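Local coordinates for protein cytochrome P450 RhF (Acinetobacter radioresistens, PDB 6RO8) that binds heme through its cytochrome P450 domain, the part of a longer protein present in this chain, and probably acts as a monooxygenase, at residues V120-R125 with Y376-C381; M129-P134 with M241-A246. One frame throughout, in Å; residues are numbered along the deposited sequence.

Interaction 1 of 2, residues V120-R125 with Y376-C381; sequences VHMERR and YGAHQC. With HEM (protoporphyrin IX containing Fe), chain B.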
loop_
_atom_site.group_PDB
_atom_site.type_symbol
_atom_site.label_atom_id
_atom_site.label_comp_id
_atom_site.label_asym_id
_atom_site.label_seq_id
_atom_site.Cartn_x
_atom_site.Cartn_y
_atom_site.Cartn_z
ATOM N N VAL A 120 13.933 -19.603 1.513
ATOM C CA VAL A 120 12.883 -19.941 0.552
ATOM C C VAL A 120 11.445 -20.110 1.059
ATOM O O VAL A 120 10.537 -19.961 0.247
ATOM C CB VAL A 120 13.311 -21.166 -0.297
ATOM C CG1 VAL A 120 14.648 -20.851 -1.023
ATOM C CG2 VAL A 120 13.481 -22.340 0.564
ATOM N N HIS A 121 11.162 -20.437 2.330
ATOM C CA HIS A 121 9.741 -20.617 2.642
ATOM C C HIS A 121 8.957 -19.397 2.201
ATOM O O HIS A 121 7.817 -19.491 1.729
ATOM C CB HIS A 121 9.481 -20.886 4.127
ATOM C CG HIS A 121 10.155 -22.108 4.685
ATOM N ND1 HIS A 121 10.904 -22.983 3.923
ATOM C CD2 HIS A 121 10.136 -22.621 5.942
ATOM C CE1 HIS A 121 11.371 -23.941 4.707
ATOM N NE2 HIS A 121 10.895 -23.763 5.927
ATOM N N MET A 122 9.594 -18.242 2.340
ATOM C CA MET A 122 9.181 -17.044 1.633
ATOM C C MET A 122 9.342 -17.213 0.118
ATOM O O MET A 122 8.369 -17.087 -0.634
ATOM C CB MET A 122 9.988 -15.872 2.195
ATOM C CG MET A 122 10.180 -14.653 1.372
ATOM S SD MET A 122 8.819 -13.977 0.426
ATOM C CE MET A 122 9.768 -13.250 -0.892
ATOM N N GLU A 123 10.544 -17.560 -0.350
ATOM C CA GLU A 123 10.755 -17.700 -1.793
ATOM C C GLU A 123 10.112 -18.960 -2.372
ATOM O O GLU A 123 9.549 -18.911 -3.463
ATOM C CB GLU A 123 12.244 -17.697 -2.130
ATOM C CG GLU A 123 12.886 -16.323 -2.243
ATOM C CD GLU A 123 12.185 -15.375 -3.204
ATOM O OE1 GLU A 123 11.336 -15.814 -3.995
ATOM O OE2 GLU A 123 12.496 -14.173 -3.174
ATOM N N ARG A 124 10.237 -20.105 -1.696
ATOM C CA ARG A 124 9.529 -21.311 -2.122
ATOM C C ARG A 124 8.053 -21.025 -2.345
ATOM O O ARG A 124 7.490 -21.406 -3.374
ATOM C CB ARG A 124 9.680 -22.420 -1.084
ATOM C CG ARG A 124 10.179 -23.725 -1.626
ATOM C CD ARG A 124 10.237 -24.751 -0.524
ATOM N NE ARG A 124 11.434 -24.622 0.295
ATOM C CZ ARG A 124 11.524 -25.027 1.561
ATOM N NH1 ARG A 124 10.482 -25.595 2.159
ATOM N NH2 ARG A 124 12.662 -24.887 2.227
ATOM N N ARG A 125 7.414 -20.333 -1.400
ATOM C CA ARG A 125 6.008 -19.972 -1.558
ATOM C C ARG A 125 5.818 -18.970 -2.694
ATOM O O ARG A 125 4.912 -19.116 -3.521
ATOM C CB ARG A 125 5.470 -19.412 -0.245
ATOM C CG ARG A 125 3.969 -19.425 -0.140
ATOM C CD ARG A 125 3.550 -18.942 1.230
ATOM N NE ARG A 125 3.947 -19.869 2.284
ATOM C CZ ARG A 125 3.979 -19.559 3.577
ATOM N NH1 ARG A 125 3.642 -18.339 3.972
ATOM N NH2 ARG A 125 4.340 -20.472 4.477
ATOM N N TYR A 376 11.900 -3.326 -2.663
ATOM C CA TYR A 376 13.070 -3.702 -3.438
ATOM C C TYR A 376 13.510 -5.080 -2.958
ATOM O O TYR A 376 13.445 -5.377 -1.760
ATOM C CB TYR A 376 14.193 -2.665 -3.272
ATOM C CG TYR A 376 15.463 -2.949 -4.040
ATOM C CD1 TYR A 376 15.620 -2.510 -5.349
ATOM C CD2 TYR A 376 16.520 -3.633 -3.449
ATOM C CE1 TYR A 376 16.792 -2.752 -6.060
ATOM C CE2 TYR A 376 17.704 -3.887 -4.155
ATOM C CZ TYR A 376 17.834 -3.444 -5.465
ATOM O OH TYR A 376 19.004 -3.684 -6.178
ATOM N N GLY A 377 13.924 -5.926 -3.900
ATOM C CA GLY A 377 14.462 -7.226 -3.545
ATOM C C GLY A 377 13.446 -8.327 -3.306
ATOM O O GLY A 377 12.503 -8.504 -4.080
ATOM N N ALA A 378 13.629 -9.061 -2.208
ATOM C CA ALA A 378 12.966 -10.352 -2.044
ATOM C C ALA A 378 11.453 -10.205 -2.019
ATOM O O ALA A 378 10.747 -10.969 -2.691
ATOM C CB ALA A 378 13.464 -11.040 -0.768
ATOM N N HIS A 379 10.943 -9.217 -1.273
ATOM C CA HIS A 379 9.514 -9.025 -1.070
ATOM C C HIS A 379 8.922 -7.977 -2.008
ATOM O O HIS A 379 7.762 -7.578 -1.822
ATOM C CB HIS A 379 9.229 -8.634 0.380
ATOM C CG HIS A 379 9.455 -9.739 1.368
ATOM N ND1 HIS A 379 8.467 -10.626 1.739
ATOM C CD2 HIS A 379 10.560 -10.097 2.065
ATOM C CE1 HIS A 379 8.953 -11.479 2.620
ATOM N NE2 HIS A 379 10.222 -11.185 2.828
ATOM N N GLN A 380 9.673 -7.542 -3.017
ATOM C CA GLN A 380 9.175 -6.511 -3.920
ATOM C C GLN A 380 7.802 -6.870 -4.472
ATOM O O GLN A 380 7.546 -8.011 -4.861
ATOM C CB GLN A 380 10.131 -6.281 -5.076
ATOM C CG GLN A 380 9.719 -5.059 -5.856
ATOM C CD GLN A 380 10.337 -5.005 -7.210
ATOM O OE1 GLN A 380 10.051 -5.840 -8.073
ATOM N NE2 GLN A 380 11.176 -4.000 -7.425
ATOM N N CYS A 381 6.929 -5.867 -4.505
ATOM C CA CYS A 381 5.503 -6.071 -4.698
ATOM C C CYS A 381 5.202 -6.937 -5.922
ATOM O O CYS A 381 5.619 -6.627 -7.044
ATOM C CB CYS A 381 4.834 -4.713 -4.845
ATOM S SG CYS A 381 3.183 -4.943 -5.382
HETATM C CHA HEM B . 4.476 -6.531 -1.527
HETATM C CHB HEM B . 3.233 -1.886 -2.285
HETATM C CHC HEM B . -0.499 -3.244 -5.114
HETATM C CHD HEM B . 0.498 -7.852 -3.941
HETATM C C1A HEM B . 4.468 -5.154 -1.462
HETATM C C2A HEM B . 5.368 -4.308 -0.699
HETATM C C3A HEM B . 5.027 -3.040 -0.906
HETATM C C4A HEM B . 3.887 -3.011 -1.806
HETATM C CMA HEM B . 5.739 -1.823 -0.279
HETATM C CAA HEM B . 6.537 -4.783 0.193
HETATM C CBA HEM B . 7.803 -4.654 -0.630
HETATM C CGA HEM B . 9.004 -5.173 0.113
HETATM O O1A HEM B . 8.857 -5.604 1.283
HETATM O O2A HEM B . 10.107 -5.154 -0.482
HETATM C C1B HEM B . 2.187 -1.848 -3.177
HETATM C C2B HEM B . 1.674 -0.655 -3.824
HETATM C C3B HEM B . 0.627 -1.027 -4.599
HETATM C C4B HEM B . 0.454 -2.468 -4.470
HETATM C CMB HEM B . 2.272 0.761 -3.605
HETATM C CAB HEM B . -0.272 -0.176 -5.526
HETATM C CBB HEM B . -0.040 1.088 -5.879
HETATM C C1C HEM B . -0.564 -4.619 -5.048
HETATM C C2C HEM B . -1.532 -5.493 -5.687
HETATM C C3C HEM B . -1.226 -6.766 -5.345
HETATM C C4C HEM B . -0.072 -6.733 -4.492
HETATM C CMC HEM B . -2.678 -4.993 -6.592
HETATM C CAC HEM B . -1.886 -8.124 -5.714
HETATM C CBC HEM B . -2.980 -8.212 -6.472
HETATM C C1D HEM B . 1.633 -7.908 -3.171
HETATM C C2D HEM B . 2.226 -9.107 -2.627
HETATM C C3D HEM B . 3.325 -8.754 -1.972
HETATM C C4D HEM B . 3.477 -7.306 -2.070
HETATM C CMD HEM B . 1.690 -10.549 -2.768
HETATM C CAD HEM B . 4.242 -9.743 -1.217
HETATM C CBD HEM B . 5.319 -10.332 -2.117
HETATM C CGD HEM B . 6.427 -10.895 -1.256
HETATM O O1D HEM B . 6.308 -10.823 -0.015
HETATM O O2D HEM B . 7.440 -11.408 -1.796
HETATM N NA HEM B . 3.573 -4.327 -2.108
HETATM N NB HEM B . 1.421 -2.927 -3.593
HETATM N NC HEM B . 0.305 -5.419 -4.327
HETATM N ND HEM B . 2.426 -6.828 -2.815
HETATM FE FE HEM B . 1.907 -4.883 -3.236
HETATM O O HOH W 1 0.698 -4.943 -1.278
#
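Met122 against His379 is a methionine-aromatic and CH-pi contact on the proximal side of the heme, where helix 121-127 meets the loop that carries the iron ligand. Met122 CE sits over one face of the imidazole, 4.0 Å from the centroid of the His379 ring and 12° off its normal, while SD approaches more obliquely. CG of Met122 is anti to the backbone N (chi1 157°), and the bend at chi2 turns the thioether over the ring; a long, flexible, polarisable chain suits that place. His379 is tied down at its edge as well: ND1 donates to propionate oxygen O1D of the heme at 2.8 Å, a bond that would fix the ring's rotation. Beside it, Met122 CE and Glu123 OE2 both come nearest to the carbonyl O of Ala378, whose small methyl group leaves room for them. Gly377, at backbone angles natural for glycine, starts a type I turn to Gln380. Tyr376 N adds a weak bond to propionate oxygen O2A. Cys381 SG binds the iron at 2.5 Å, and a water takes the other axial position. Arg126 and Arg322 also hydrogen-bond to the heme. Phe374, Gly377 and Cys381 fit the FxxGxxxCxG signature of the P450 cysteine-ligand loop, here with the helix that leads to Arg126 packed against it.

Interaction 2 of 2, residues M129-P134 with M241-A246; sequences MDAFTP and MYDMIA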
loop_
_atom_site.group_PDB
_atom_site.type_symbol
_atom_site.label_atom_id
_atom_site.label_comp_id
_atom_site.label_asym_id
_atom_site.label_seq_id
_atom_site.Cartn_x
_atom_site.Cartn_y
_atom_site.Cartn_z
ATOM N N MET A 129 4.193 -19.533 -7.013
ATOM C CA MET A 129 2.815 -19.036 -7.187
ATOM C C MET A 129 2.727 -17.850 -8.160
ATOM O O MET A 129 2.440 -16.725 -7.762
ATOM C CB MET A 129 2.201 -18.665 -5.843
ATOM C CG MET A 129 1.255 -19.726 -5.333
ATOM S SD MET A 129 0.475 -19.177 -3.815
ATOM C CE MET A 129 1.870 -18.458 -2.961
ATOM N N ASP A 130 2.820 -18.139 -9.468
ATOM C CA ASP A 130 2.766 -17.099 -10.497
ATOM C C ASP A 130 1.691 -17.374 -11.557
ATOM O O ASP A 130 1.830 -18.262 -12.417
ATOM C CB ASP A 130 4.151 -16.913 -11.101
ATOM C CG ASP A 130 5.163 -16.442 -10.045
ATOM O OD1 ASP A 130 4.725 -15.684 -9.153
ATOM O OD2 ASP A 130 6.364 -16.813 -10.076
ATOM N N ALA A 131 0.582 -16.638 -11.436
ATOM C CA ALA A 131 -0.305 -16.296 -12.536
ATOM C C ALA A 131 -0.334 -14.776 -12.691
ATOM O O ALA A 131 -1.372 -14.156 -12.946
ATOM C CB ALA A 131 -1.699 -16.870 -12.315
ATOM N N PHE A 132 0.812 -14.161 -12.451
ATOM C CA PHE A 132 1.073 -12.811 -12.888
ATOM C C PHE A 132 1.617 -12.785 -14.307
ATOM O O PHE A 132 2.113 -11.744 -14.739
ATOM C CB PHE A 132 2.042 -12.132 -11.908
ATOM C CG PHE A 132 1.492 -12.035 -10.523
ATOM C CD1 PHE A 132 1.612 -13.102 -9.641
ATOM C CD2 PHE A 132 0.780 -10.920 -10.125
ATOM C CE1 PHE A 132 1.057 -13.043 -8.385
ATOM C CE2 PHE A 132 0.221 -10.851 -8.856
ATOM C CZ PHE A 132 0.361 -11.914 -7.985
ATOM N N THR A 133 1.527 -13.904 -15.046
ATOM C CA THR A 133 1.961 -13.917 -16.441
ATOM C C THR A 133 1.367 -12.720 -17.178
ATOM O O THR A 133 0.295 -12.223 -16.801
ATOM C CB THR A 133 1.555 -15.212 -17.151
ATOM O OG1 THR A 133 0.133 -15.256 -17.289
ATOM C CG2 THR A 133 2.014 -16.407 -16.372
ATOM N N PRO A 134 2.038 -12.213 -18.217
ATOM C CA PRO A 134 1.472 -11.065 -18.938
ATOM C C PRO A 134 0.187 -11.416 -19.666
ATOM O O PRO A 134 -0.698 -10.561 -19.785
ATOM C CB PRO A 134 2.594 -10.681 -19.907
ATOM C CG PRO A 134 3.235 -12.018 -20.230
ATOM C CD PRO A 134 3.191 -12.796 -18.929
ATOM N N MET A 241 -6.362 -17.032 -5.733
ATOM C CA MET A 241 -6.589 -17.805 -4.515
ATOM C C MET A 241 -6.822 -19.280 -4.835
ATOM O O MET A 241 -6.362 -20.163 -4.101
ATOM C CB MET A 241 -7.757 -17.216 -3.723
ATOM C CG MET A 241 -7.421 -15.935 -2.973
ATOM S SD MET A 241 -5.934 -16.108 -1.959
ATOM C CE MET A 241 -6.323 -17.570 -0.986
ATOM N N TYR A 242 -7.512 -19.570 -5.945
ATOM C CA TYR A 242 -7.638 -20.955 -6.394
ATOM C C TYR A 242 -6.282 -21.563 -6.721
ATOM O O TYR A 242 -6.081 -22.769 -6.530
ATOM C CB TYR A 242 -8.542 -21.044 -7.619
ATOM C CG TYR A 242 -9.993 -20.841 -7.290
ATOM C CD1 TYR A 242 -10.705 -21.785 -6.539
ATOM C CD2 TYR A 242 -10.656 -19.703 -7.724
ATOM C CE1 TYR A 242 -12.047 -21.590 -6.230
ATOM C CE2 TYR A 242 -11.992 -19.498 -7.420
ATOM C CZ TYR A 242 -12.683 -20.442 -6.676
ATOM O OH TYR A 242 -14.005 -20.207 -6.388
ATOM N N ASP A 243 -5.341 -20.757 -7.216
ATOM C CA ASP A 243 -3.997 -21.276 -7.435
ATOM C C ASP A 243 -3.366 -21.708 -6.118
ATOM O O ASP A 243 -2.832 -22.819 -6.005
ATOM C CB ASP A 243 -3.132 -20.233 -8.135
ATOM C CG ASP A 243 -3.648 -19.878 -9.506
ATOM O OD1 ASP A 243 -4.306 -20.726 -10.141
ATOM O OD2 ASP A 243 -3.402 -18.737 -9.946
ATOM N N MET A 244 -3.429 -20.844 -5.102
ATOM C CA MET A 244 -2.856 -21.203 -3.810
ATOM C C MET A 244 -3.511 -22.465 -3.258
ATOM O O MET A 244 -2.819 -23.407 -2.851
ATOM C CB MET A 244 -3.002 -20.049 -2.811
ATOM C CG MET A 244 -2.896 -18.660 -3.382
ATOM S SD MET A 244 -2.584 -17.446 -2.086
ATOM C CE MET A 244 -2.497 -15.922 -3.021
ATOM N N ILE A 245 -4.851 -22.491 -3.227
ATOM C CA ILE A 245 -5.585 -23.665 -2.749
ATOM C C ILE A 245 -5.070 -24.920 -3.440
ATOM O O ILE A 245 -4.775 -25.936 -2.799
ATOM C CB ILE A 245 -7.097 -23.486 -2.983
ATOM C CG1 ILE A 245 -7.694 -22.427 -2.057
ATOM C CG2 ILE A 245 -7.833 -24.802 -2.791
ATOM C CD1 ILE A 245 -9.187 -22.239 -2.296
ATOM N N ALA A 246 -4.937 -24.851 -4.767
ATOM C CA ALA A 246 -4.384 -25.956 -5.539
ATOM C C ALA A 246 -2.963 -26.299 -5.098
ATOM O O ALA A 246 -2.645 -27.469 -4.855
ATOM C CB ALA A 246 -4.420 -25.606 -7.020
#
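The carboxylate of Asp243 meets the methyl carbon CB of Ala131 through OD2, at 3.5 Å, while the ring of Phe132, outside the contact itself, has Met129 O in plane at its edge. The Phe132 ring also makes an edge-to-face stack with Trp240 and meets the ring of Phe179, so the loop is held by aromatic packing next to the methionines. Those methionines carry the apolar part. Met129 SD rests 3.4 Å from Met244 CG and 3.7 Å from Met244 CB, and the two chains cross at about a right angle. Met129 bends only at its end (chi3 -43°), leaving sulfur as the touching atom, whereas Met244 runs extended beyond CG and lies across it. Unbranched, pliable chains fit well here, and both also touch Tyr259 of helix 257-270. Ala131 is small enough to lie beside Asp243 at the more open margin of the contact. Farther along, Thr133 is the N-cap of helix 134-155: its hydroxyl bonds to Asn136 N. In P450 terms, the loop between helices C and D is packed against helix H, with helix 257-270 touching both methionines.

In the fold
Residues 120-125 and 129-134 follow each other in the chain, the first on helix 121-127 and the second in the loop after it, so interactions 1 and 2 join successive parts of the chain, a helix and the loop after it, to different partners. Their centres are 15 Å apart, on the same side of the chain's centre, and interaction 2 is nested inside the chain loop that interaction 1 closes. Interaction 1 belongs to the heme site itself. Interaction 2 lies farther from the heme: the side chain of Met129 is about 6 Å from that of Arg126, which bonds to the heme, and about 11 Å from that of His379, while that of Met244 is about 7 Å from the heme.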